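Local coordinates for putative aliphatic sulfonates-binding protein (Escherichia coli, PDB 2X26) that serves as the putative periplasmic binding component of an ABC-type transport system for aliphatic sulfonates, at residues I97-V100 and A101-K104; S116-L119 and L120-L124; G128-F131 and T132-Q135; E211-A214 and L215-S218; P252-A255 and E256-A259. All blocks are in the same frame, centred on the assembly; numbering follows the deposited sequence.

How the contacts relate
Each of the five contacts is a local turn of one continuous stretch, and they follow one another in series, so none nests within or crosses another. Contact 1 shapes the loop between strands 87-92 and 107-110. Contact 2 lies in helix 115-126, and contact 3 in the turn between that helix and strand 135-138. These three pack together: Val100 meets Leu124 from the loop, Leu103 and Lys104 reach Ile134 and Leu129, and Phe131 folds back on the helix. Contact 4, near the end of helix 199-218, sits about 30 Å from contact 2, centre to centre, across the chain's centre. Contact 5 starts helix 255-270, whose later turns lie against contact 2.

Contact 1 (I97-V100 and A101-K104); sequences IKTV and ADLK
Asp102 reaches back to Ile97, Lys98 and Thr99, and its side chain organises the turn. Its CB rests on Ile97 CG2 at 3.6 Å, the two side chains running antiparallel past one another. One bond further, CG lies 3.4 Å from Thr99 OG1. At the tip the oxygens divide the work. OD2 takes Lys98 N on its anti lone pair at 2.9 Å, a fairly straight bond (162°), and Thr99 N at 3.1 Å from above the carboxylate plane. OD1 accepts at 2.6 Å from a water that is also hydrogen-bonded to Thr99 OG1. In return Asp102 N bonds to Thr99 O at 2.9 Å and weakly to Thr99 OG1, so side-chain and backbone bonds run both ways between Asp102 and Thr99 and close the turn that leads into the 3-10 segment 101-103. Replacing Asp102 by alanine removes the carboxylate, which would probably leave the amides of Lys98 and Thr99 without their shared acceptor and the turn less firmly held. The turn belongs to the loop that joins strand 87-92 to strand 107-110; Ile97 and Leu103 both lean on Leu175 of strand 172-177, and Val100 touches Lys176 of that strand.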
loop_
_atom_site.group_PDB
_atom_site.type_symbol
_atom_site.label_atom_id
_atom_site.label_comp_id
_atom_site.label_asym_id
_atom_site.label_seq_id
_atom_site.Cartn_x
_atom_site.Cartn_y
_atom_site.Cartn_z
ATOM N N ILE A 97 -16.013 12.953 23.541
ATOM C CA ILE A 97 -14.602 12.586 23.280
ATOM C C ILE A 97 -13.931 13.643 22.374
ATOM O O ILE A 97 -14.282 13.791 21.181
ATOM C CB ILE A 97 -14.518 11.165 22.637
ATOM C CG1 ILE A 97 -15.269 10.126 23.484
ATOM C CG2 ILE A 97 -13.087 10.734 22.418
ATOM C CD1 ILE A 97 -15.649 8.840 22.652
ATOM N N LYS A 98 -12.955 14.372 22.938
ATOM C CA LYS A 98 -12.329 15.473 22.212
ATOM C C LYS A 98 -10.873 15.188 21.879
ATOM O O LYS A 98 -10.319 15.793 20.955
ATOM C CB LYS A 98 -12.477 16.800 22.974
ATOM C CG LYS A 98 -12.269 18.057 22.102
ATOM C CD LYS A 98 -13.285 19.180 22.452
ATOM C CE LYS A 98 -12.936 20.470 21.698
ATOM N NZ LYS A 98 -13.319 21.673 22.480
ATOM N N THR A 99 -10.259 14.248 22.605
ATOM C CA THR A 99 -8.854 13.890 22.368
ATOM C C THR A 99 -8.696 12.387 22.391
ATOM O O THR A 99 -9.569 11.678 22.860
ATOM C CB THR A 99 -7.935 14.444 23.480
ATOM O OG1 THR A 99 -8.331 13.868 24.724
ATOM C CG2 THR A 99 -7.986 15.960 23.532
ATOM N N VAL A 100 -7.558 11.882 21.938
ATOM C CA VAL A 100 -7.342 10.422 21.998
ATOM C C VAL A 100 -7.341 9.898 23.444
ATOM O O VAL A 100 -7.803 8.807 23.749
ATOM C CB VAL A 100 -6.001 10.062 21.314
ATOM C CG1 VAL A 100 -5.687 8.620 21.579
ATOM C CG2 VAL A 100 -6.140 10.314 19.810
ATOM N N ALA A 101 -6.795 10.703 24.328
ATOM C CA ALA A 101 -6.855 10.400 25.751
ATOM C C ALA A 101 -8.278 10.141 26.227
ATOM O O ALA A 101 -8.482 9.315 27.114
ATOM C CB ALA A 101 -6.207 11.523 26.544
ATOM N N ASP A 102 -9.257 10.824 25.640
ATOM C CA ASP A 102 -10.633 10.635 26.077
ATOM C C ASP A 102 -11.198 9.264 25.714
ATOM O O ASP A 102 -12.251 8.880 26.223
ATOM C CB ASP A 102 -11.558 11.711 25.542
ATOM C CG ASP A 102 -11.276 13.054 26.119
ATOM O OD1 ASP A 102 -10.692 13.131 27.239
ATOM O OD2 ASP A 102 -11.621 14.044 25.436
ATOM N N LEU A 103 -10.498 8.512 24.869
ATOM C CA LEU A 103 -10.935 7.141 24.567
ATOM C C LEU A 103 -10.775 6.151 25.716
ATOM O O LEU A 103 -11.329 5.072 25.659
ATOM C CB LEU A 103 -10.227 6.583 23.344
ATOM C CG LEU A 103 -10.548 7.310 22.037
ATOM C CD1 LEU A 103 -9.587 6.889 21.020
ATOM C CD2 LEU A 103 -11.915 7.003 21.550
ATOM N N LYS A 104 -9.988 6.495 26.733
ATOM C CA LYS A 104 -9.811 5.601 27.899
ATOM C C LYS A 104 -11.149 5.018 28.341
ATOM O O LYS A 104 -12.085 5.764 28.571
ATOM C CB LYS A 104 -9.187 6.363 29.083
ATOM C CG LYS A 104 -8.731 5.436 30.214
ATOM C CD LYS A 104 -7.698 6.097 31.125
ATOM C CE LYS A 104 -7.257 5.131 32.233
ATOM N NZ LYS A 104 -6.287 5.765 33.238
HETATM O O HOH W 1 -9.021 15.131 27.149
#

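Contact 2 (S116-L119 and L120-L124); sequences SHNL and LLRAL
Ser116 opens this stretch of helix 115-126 by accepting Leu120 N at its carbonyl oxygen, 2.8 Å away, with Leu120 CB packed near the same oxygen. Next comes His117, whose O receives Leu121 N in a nearly straight bond. Its ring carbon CD2 lies 3.7 Å from Leu121 CD1, and Leu121 CG sits at the ring edge, in its plane; on the ring's other flank ND1 is bonded to Gly113 N. Asn118 follows with its CG trans to the backbone nitrogen (chi1 179°), which carries the amide out beside the Arg122 chain. That chain runs extended from CG to NE, passing over Asn118 O with CG at 3.5 Å. Two arginine nitrogens then converge on Asn118 OD1: NE at 2.8 Å, from above the amide plane, and NH2 at 3.3 Å, in that plane and on a lone pair. OD1 lies in the guanidinium plane, while the two flat groups stand 72° apart. Leu119 ends the walk, its O taking Ala123 N at 2.8 Å and its side chain turned to Glu87 and Ile89 of strand 87-92. Leucine in place of Arg122 would take both donors from Asn118 OD1 and probably leave the buried amide freer to rotate against Leu267 and Phe268 of helix 255-270. Within this beta-alpha-beta unit, the chemistry is thus apolar leucines on the flanks, with Asn118-Arg122 as the side-chain polar pair between the two segments, in which the arginine's charge would probably polarise the amide oxygen and strengthen the grip.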
loop_
_atom_site.group_PDB
_atom_site.type_symbol
_atom_site.label_atom_id
_atom_site.label_comp_id
_atom_site.label_asym_id
_atom_site.label_seq_id
_atom_site.Cartn_x
_atom_site.Cartn_y
_atom_site.Cartn_z
ATOM N N SER A 116 -5.151 0.305 10.645
ATOM C CA SER A 116 -5.857 0.979 11.752
ATOM C C SER A 116 -5.399 0.474 13.147
ATOM O O SER A 116 -5.364 1.258 14.094
ATOM C CB SER A 116 -7.384 0.860 11.644
ATOM O OG SER A 116 -7.819 1.510 10.449
ATOM N N HIS A 117 -5.074 -0.830 13.253
ATOM C CA HIS A 117 -4.531 -1.413 14.504
ATOM C C HIS A 117 -3.203 -0.688 14.787
ATOM O O HIS A 117 -2.946 -0.301 15.936
ATOM C CB HIS A 117 -4.362 -2.947 14.302
ATOM C CG HIS A 117 -4.029 -3.734 15.543
ATOM N ND1 HIS A 117 -4.405 -5.059 15.701
ATOM C CD2 HIS A 117 -3.286 -3.422 16.636
ATOM C CE1 HIS A 117 -3.929 -5.513 16.852
ATOM N NE2 HIS A 117 -3.260 -4.533 17.444
ATOM N N ASN A 118 -2.382 -0.458 13.755
ATOM C CA ASN A 118 -1.089 0.195 13.946
ATOM C C ASN A 118 -1.328 1.644 14.389
ATOM O O ASN A 118 -0.701 2.124 15.348
ATOM C CB ASN A 118 -0.265 0.123 12.637
ATOM C CG ASN A 118 1.061 0.789 12.733
ATOM O OD1 ASN A 118 1.903 0.425 13.572
ATOM N ND2 ASN A 118 1.312 1.750 11.836
ATOM N N LEU A 119 -2.248 2.333 13.708
ATOM C CA LEU A 119 -2.513 3.759 14.014
ATOM C C LEU A 119 -2.982 3.850 15.446
ATOM O O LEU A 119 -2.515 4.702 16.200
ATOM C CB LEU A 119 -3.625 4.351 13.116
ATOM C CG LEU A 119 -4.060 5.791 13.484
ATOM C CD1 LEU A 119 -3.299 6.673 12.649
ATOM C CD2 LEU A 119 -5.477 6.012 13.150
ATOM N N LEU A 120 -3.864 2.936 15.833
ATOM C CA LEU A 120 -4.464 2.995 17.165
ATOM C C LEU A 120 -3.462 2.710 18.261
ATOM O O LEU A 120 -3.449 3.446 19.269
ATOM C CB LEU A 120 -5.685 2.074 17.297
ATOM C CG LEU A 120 -6.424 2.184 18.622
ATOM C CD1 LEU A 120 -7.030 3.606 18.892
ATOM C CD2 LEU A 120 -7.512 1.087 18.694
ATOM N N LEU A 121 -2.622 1.675 18.106
ATOM C CA LEU A 121 -1.532 1.429 19.091
ATOM C C LEU A 121 -0.670 2.678 19.272
ATOM O O LEU A 121 -0.362 3.045 20.405
ATOM C CB LEU A 121 -0.604 0.287 18.652
ATOM C CG LEU A 121 -1.123 -1.147 18.850
ATOM C CD1 LEU A 121 -0.154 -2.100 18.183
ATOM C CD2 LEU A 121 -1.158 -1.436 20.334
ATOM N N ARG A 122 -0.285 3.318 18.155
ATOM C CA ARG A 122 0.574 4.511 18.216
ATOM C C ARG A 122 -0.097 5.749 18.779
ATOM O O ARG A 122 0.512 6.468 19.581
ATOM C CB ARG A 122 1.135 4.828 16.847
ATOM C CG ARG A 122 2.153 3.792 16.391
ATOM C CD ARG A 122 2.382 3.989 14.936
ATOM N NE ARG A 122 3.084 2.838 14.399
ATOM C CZ ARG A 122 4.401 2.768 14.262
ATOM N NH1 ARG A 122 5.184 3.804 14.612
ATOM N NH2 ARG A 122 4.919 1.658 13.756
ATOM N N ALA A 123 -1.349 5.979 18.385
ATOM C CA ALA A 123 -2.127 7.097 18.921
ATOM C C ALA A 123 -2.331 6.948 20.432
ATOM O O ALA A 123 -2.198 7.930 21.190
ATOM C CB ALA A 123 -3.494 7.188 18.211
ATOM N N LEU A 124 -2.720 5.740 20.860
ATOM C CA LEU A 124 -2.943 5.506 22.284
ATOM C C LEU A 124 -1.656 5.708 23.058
ATOM O O LEU A 124 -1.653 6.315 24.150
ATOM C CB LEU A 124 -3.505 4.101 22.531
ATOM C CG LEU A 124 -4.928 3.829 22.031
ATOM C CD1 LEU A 124 -5.271 2.368 22.330
ATOM C CD2 LEU A 124 -5.908 4.745 22.767
#

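Contact 3 (G128-F131 and T132-Q135); sequences GLKF and TDIQ
Lys130 and Asp133 close a type I beta turn just beyond the Schellman motif in which Gly128, with its positive phi, ends helix 115-126; the turn leads into strand 135-138 of the beta-alpha-beta unit. Two bonds fasten it. Asp133 OD2 accepts Lys130 N on its anti lone pair at 2.7 Å, and Asp133 N answers to Lys130 O at 2.8 Å. The well-packed side is apolar. Leu129 sends CD2 across to Asp133 CB at 4.0 Å. Phe131 turns its ring onto the helix, among Leu120, Leu121 and Leu124, and meets the His117 ring with the planes about 25° apart, His117 NE2 being 3.3 Å from Phe131 CE2. Ile134, also buried, joins Leu124 and Val108. The other side is looser and open to solvent: Thr132 is exposed, its OG1 coming no nearer than 4.0 Å to Lys130 CB, and the lysine chain runs off with NZ 6.4 Å from Asp133 OD2, so no salt bridge forms with the carboxylate that holds its own backbone. The turn leaves toward the strand through a weak bond from Ile134 N to Phe131 O, 3.5 Å long.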
loop_
_atom_site.group_PDB
_atom_site.type_symbol
_atom_site.label_atom_id
_atom_site.label_comp_id
_atom_site.label_asym_id
_atom_site.label_seq_id
_atom_site.Cartn_x
_atom_site.Cartn_y
_atom_site.Cartn_z
ATOM N N GLY A 128 -0.493 8.077 26.406
ATOM C CA GLY A 128 -0.079 7.344 27.610
ATOM C C GLY A 128 -1.021 6.193 27.897
ATOM O O GLY A 128 -1.274 5.903 29.071
ATOM N N LEU A 129 -1.534 5.548 26.839
ATOM C CA LEU A 129 -2.484 4.440 26.981
ATOM C C LEU A 129 -2.039 3.182 26.252
ATOM O O LEU A 129 -1.219 3.249 25.326
ATOM C CB LEU A 129 -3.879 4.848 26.508
ATOM C CG LEU A 129 -4.541 6.064 27.185
ATOM C CD1 LEU A 129 -5.840 6.433 26.467
ATOM C CD2 LEU A 129 -4.829 5.833 28.691
ATOM N N LYS A 130 -2.570 2.035 26.684
ATOM C CA LYS A 130 -2.335 0.772 25.988
ATOM C C LYS A 130 -3.694 0.137 25.608
ATOM O O LYS A 130 -4.741 0.651 26.001
ATOM C CB LYS A 130 -1.548 -0.169 26.911
ATOM C CG LYS A 130 -0.063 0.191 27.144
ATOM C CD LYS A 130 0.598 -0.924 27.967
ATOM C CE LYS A 130 2.126 -0.770 28.019
ATOM N NZ LYS A 130 2.639 0.305 28.955
ATOM N N PHE A 131 -3.688 -0.974 24.869
ATOM C CA PHE A 131 -4.951 -1.648 24.523
ATOM C C PHE A 131 -5.723 -2.131 25.741
ATOM O O PHE A 131 -6.933 -2.389 25.657
ATOM C CB PHE A 131 -4.723 -2.843 23.587
ATOM C CG PHE A 131 -4.757 -2.488 22.136
ATOM C CD1 PHE A 131 -4.521 -1.186 21.703
ATOM C CD2 PHE A 131 -5.015 -3.470 21.193
ATOM C CE1 PHE A 131 -4.549 -0.878 20.312
ATOM C CE2 PHE A 131 -5.023 -3.186 19.859
ATOM C CZ PHE A 131 -4.812 -1.891 19.409
ATOM N N THR A 132 -5.022 -2.294 26.862
ATOM C CA THR A 132 -5.688 -2.745 28.091
ATOM C C THR A 132 -6.421 -1.572 28.733
ATOM O O THR A 132 -7.123 -1.747 29.719
ATOM C CB THR A 132 -4.721 -3.447 29.092
ATOM O OG1 THR A 132 -3.534 -2.673 29.285
ATOM C CG2 THR A 132 -4.352 -4.830 28.607
ATOM N N ASP A 133 -6.267 -0.373 28.155
ATOM C CA ASP A 133 -6.878 0.841 28.718
ATOM C C ASP A 133 -8.181 1.193 27.974
ATOM O O ASP A 133 -8.905 2.085 28.396
ATOM C CB ASP A 133 -5.902 2.023 28.702
ATOM C CG ASP A 133 -4.721 1.836 29.668
ATOM O OD1 ASP A 133 -4.938 1.581 30.892
ATOM O OD2 ASP A 133 -3.556 1.965 29.213
ATOM N N ILE A 134 -8.454 0.500 26.864
ATOM C CA ILE A 134 -9.751 0.607 26.162
ATOM C C ILE A 134 -10.365 -0.790 25.978
ATOM O O ILE A 134 -9.831 -1.783 26.483
ATOM C CB ILE A 134 -9.623 1.264 24.754
ATOM C CG1 ILE A 134 -8.787 0.387 23.836
ATOM C CG2 ILE A 134 -8.930 2.651 24.867
ATOM C CD1 ILE A 134 -8.861 0.745 22.346
ATOM N N GLN A 135 -11.470 -0.858 25.251
ATOM C CA GLN A 135 -12.068 -2.131 24.863
ATOM C C GLN A 135 -11.911 -2.354 23.348
ATOM O O GLN A 135 -12.764 -1.897 22.565
ATOM C CB GLN A 135 -13.544 -2.156 25.277
ATOM C CG GLN A 135 -13.770 -2.330 26.783
ATOM C CD GLN A 135 -15.040 -3.117 27.123
ATOM O OE1 GLN A 135 -16.157 -2.598 27.045
ATOM N NE2 GLN A 135 -14.864 -4.375 27.517
#

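Contact 4 (E211-A214 and L215-S218); sequences EADA and LTRS
With chi1 at 66°, Thr216 folds OG1 in against its own main chain, and from there the hydroxyl reaches back to Asp213 O at 2.8 Å. It meets that oxygen almost head-on. The amide of the same residue, Thr216 N, bonds to the same acceptor at 2.9 Å, so one carbonyl is gripped twice by a single residue. A threonine hydroxyl bonding back to a carbonyl of the preceding turn is a common way for serine and threonine to satisfy themselves within a helix. Leu215 has CG trans to its carbonyl carbon (chi1 -60°), which lays its side chain back along the preceding turn: CB lies 3.2 Å from Ala212 O and CD1 4.1 Å from Ala212 CA. The backbone changes spacing at the same place. Leu215 N bonds to Ala212 O at 3.1 Å and only weakly to Glu211 O, and Arg217 N bonds to Ala214 O, three residues back rather than four. Helix 199-218 is therefore kinked and tightened towards 3-10 geometry around Thr216 and Arg217. Ser218 N restores the alpha spacing, sharing Ala214 O at 2.9 Å. The Asp213 carboxylate is turned to another partner, Arg245, in a salt bridge through OD2. Glu211 likewise pairs with Arg28. Helix 14-21 packs against this part of the helix, Ala212 meeting Ala19, Leu215 meeting Leu18, and Thr216 touching both Ile14 and Leu18, while Thr216 also touches Arg245 in the loop after helix 235-243.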
loop_
_atom_site.group_PDB
_atom_site.type_symbol
_atom_site.label_atom_id
_atom_site.label_comp_id
_atom_site.label_asym_id
_atom_site.label_seq_id
_atom_site.Cartn_x
_atom_site.Cartn_y
_atom_site.Cartn_z
ATOM N N GLU A 211 3.910 8.270 -12.912
ATOM C CA GLU A 211 3.315 9.142 -13.958
ATOM C C GLU A 211 1.790 8.979 -13.987
ATOM O O GLU A 211 1.033 9.939 -14.171
ATOM C CB GLU A 211 3.836 8.806 -15.351
ATOM C CG GLU A 211 5.280 9.122 -15.591
ATOM C CD GLU A 211 5.713 8.667 -16.976
ATOM O OE1 GLU A 211 5.028 9.013 -17.975
ATOM O OE2 GLU A 211 6.710 7.923 -17.073
ATOM N N ALA A 212 1.352 7.739 -13.848
ATOM C CA ALA A 212 -0.065 7.446 -13.874
ATOM C C ALA A 212 -0.767 8.040 -12.660
ATOM O O ALA A 212 -1.862 8.616 -12.805
ATOM C CB ALA A 212 -0.311 5.894 -13.951
ATOM N N ASP A 213 -0.142 7.978 -11.478
ATOM C CA ASP A 213 -0.739 8.566 -10.275
ATOM C C ASP A 213 -0.908 10.083 -10.483
ATOM O O ASP A 213 -1.949 10.633 -10.109
ATOM C CB ASP A 213 0.129 8.268 -9.037
ATOM C CG ASP A 213 -0.603 8.516 -7.723
ATOM O OD1 ASP A 213 -1.121 9.640 -7.501
ATOM O OD2 ASP A 213 -0.611 7.621 -6.870
ATOM N N ALA A 214 0.039 10.707 -11.168
ATOM C CA ALA A 214 -0.019 12.171 -11.404
ATOM C C ALA A 214 -1.231 12.613 -12.258
ATOM O O ALA A 214 -1.652 13.800 -12.223
ATOM C CB ALA A 214 1.211 12.609 -12.031
ATOM N N LEU A 215 -1.769 11.676 -13.041
ATOM C CA LEU A 215 -2.998 11.949 -13.795
ATOM C C LEU A 215 -4.129 12.312 -12.873
ATOM O O LEU A 215 -5.048 13.006 -13.308
ATOM C CB LEU A 215 -3.395 10.752 -14.694
ATOM C CG LEU A 215 -2.333 10.379 -15.745
ATOM C CD1 LEU A 215 -2.761 9.096 -16.474
ATOM C CD2 LEU A 215 -2.033 11.503 -16.769
ATOM N N THR A 216 -4.120 11.825 -11.616
ATOM C CA THR A 216 -5.182 12.201 -10.681
ATOM C C THR A 216 -5.155 13.702 -10.393
ATOM O O THR A 216 -6.168 14.256 -9.956
ATOM C CB THR A 216 -5.157 11.443 -9.325
ATOM O OG1 THR A 216 -3.977 11.800 -8.593
ATOM C CG2 THR A 216 -5.242 9.941 -9.545
ATOM N N ARG A 217 -4.016 14.368 -10.625
ATOM C CA ARG A 217 -3.963 15.833 -10.493
ATOM C C ARG A 217 -4.133 16.529 -11.838
ATOM O O ARG A 217 -4.875 17.522 -11.958
ATOM C CB ARG A 217 -2.665 16.293 -9.821
ATOM C CG ARG A 217 -2.584 17.798 -9.617
ATOM C CD ARG A 217 -1.241 18.215 -9.031
ATOM N NE ARG A 217 -1.208 19.635 -8.673
ATOM C CZ ARG A 217 -0.383 20.139 -7.757
ATOM N NH1 ARG A 217 0.456 19.334 -7.115
ATOM N NH2 ARG A 217 -0.395 21.438 -7.474
ATOM N N SER A 218 -3.461 16.034 -12.875
ATOM C CA SER A 218 -3.489 16.763 -14.170
ATOM C C SER A 218 -4.771 16.515 -14.958
ATOM O O SER A 218 -5.180 17.356 -15.743
ATOM C CB SER A 218 -2.261 16.425 -15.024
ATOM O OG SER A 218 -2.282 15.022 -15.303
#

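Contact 5 (P252-A255 and E256-A259); sequences PVNA and EVAA
Asn254 is the N-cap of helix 255-270 and caps the N-H of Val257, where the chain comes out of a loop and winds up its first turn. The asparagine bends inward: chi1 of 72° turns CG back over the backbone, and the amide swings its oxygen over the opening turn. OD1 accepts Val257 N at 2.8 Å in a straight bond (165°), the donor lying nearly on the extension of the amide C=O. A first-turn N-H, which has no carbonyl from a preceding helical turn, finds its acceptor in a side chain, and the positive end of the helix dipole would probably favour the partial charge of that oxygen. The residue then works twice, since Asn254 O takes Ala258 N at 3.0 Å and begins the regular alpha pattern. Beside the cap, Val253 and Val257 cross at about a right angle, meeting CG1 to CG1 at 3.9 Å. Together they bring the helix start onto strand 74-80, with Val253 on Tyr76 and Val257 on Val79, while Ile284 packs on Val253 and Ala258. Glu256 runs extended in another direction, away from the cap, with its CB 3.4 Å from Asn254 OD1. The same oxygen has a methyl for a neighbour as well: Val257 CG2 lies 3.4 Å from Asn254 OD1.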
loop_
_atom_site.group_PDB
_atom_site.type_symbol
_atom_site.label_atom_id
_atom_site.label_comp_id
_atom_site.label_asym_id
_atom_site.label_seq_id
_atom_site.Cartn_x
_atom_site.Cartn_y
_atom_site.Cartn_z
ATOM N N PRO A 252 13.230 4.547 -4.606
ATOM C CA PRO A 252 13.915 3.492 -3.870
ATOM C C PRO A 252 13.726 3.727 -2.390
ATOM O O PRO A 252 13.584 4.882 -1.956
ATOM C CB PRO A 252 15.397 3.703 -4.240
ATOM C CG PRO A 252 15.393 4.578 -5.446
ATOM C CD PRO A 252 14.146 5.402 -5.390
ATOM N N VAL A 253 13.674 2.642 -1.627
ATOM C CA VAL A 253 13.509 2.690 -0.200
ATOM C C VAL A 253 14.805 3.149 0.456
ATOM O O VAL A 253 15.824 2.463 0.381
ATOM C CB VAL A 253 13.109 1.300 0.331
ATOM C CG1 VAL A 253 12.692 1.389 1.808
ATOM C CG2 VAL A 253 11.906 0.760 -0.487
ATOM N N ASN A 254 14.769 4.308 1.101
ATOM C CA ASN A 254 15.973 4.860 1.743
ATOM C C ASN A 254 16.156 4.381 3.195
ATOM O O ASN A 254 15.309 3.650 3.723
ATOM C CB ASN A 254 16.003 6.390 1.600
ATOM C CG ASN A 254 14.979 7.116 2.472
ATOM O OD1 ASN A 254 14.479 6.582 3.463
ATOM N ND2 ASN A 254 14.709 8.386 2.126
ATOM N N ALA A 255 17.263 4.773 3.821
ATOM C CA ALA A 255 17.589 4.360 5.198
ATOM C C ALA A 255 16.548 4.790 6.228
ATOM O O ALA A 255 16.265 4.045 7.180
ATOM C CB ALA A 255 18.950 4.966 5.594
ATOM N N GLU A 256 16.018 6.000 6.042
ATOM C CA GLU A 256 14.998 6.563 6.930
ATOM C C GLU A 256 13.703 5.733 6.887
ATOM O O GLU A 256 13.114 5.378 7.932
ATOM C CB GLU A 256 14.713 8.031 6.567
ATOM C CG GLU A 256 13.723 8.699 7.484
ATOM C CD GLU A 256 13.453 10.169 7.157
ATOM O OE1 GLU A 256 14.368 10.869 6.662
ATOM O OE2 GLU A 256 12.315 10.616 7.422
ATOM N N VAL A 257 13.265 5.415 5.689
ATOM C CA VAL A 257 12.007 4.651 5.547
ATOM C C VAL A 257 12.237 3.251 6.132
ATOM O O VAL A 257 11.389 2.686 6.841
ATOM C CB VAL A 257 11.559 4.602 4.081
ATOM C CG1 VAL A 257 10.398 3.648 3.928
ATOM C CG2 VAL A 257 11.135 6.031 3.604
ATOM N N ALA A 258 13.415 2.685 5.850
ATOM C CA ALA A 258 13.717 1.359 6.375
ATOM C C ALA A 258 13.599 1.330 7.881
ATOM O O ALA A 258 13.081 0.362 8.425
ATOM C CB ALA A 258 15.138 0.936 5.990
ATOM N N ALA A 259 14.166 2.350 8.543
ATOM C CA ALA A 259 14.127 2.455 9.988
ATOM C C ALA A 259 12.704 2.578 10.487
ATOM O O ALA A 259 12.370 2.005 11.543
ATOM C CB ALA A 259 14.980 3.647 10.479
#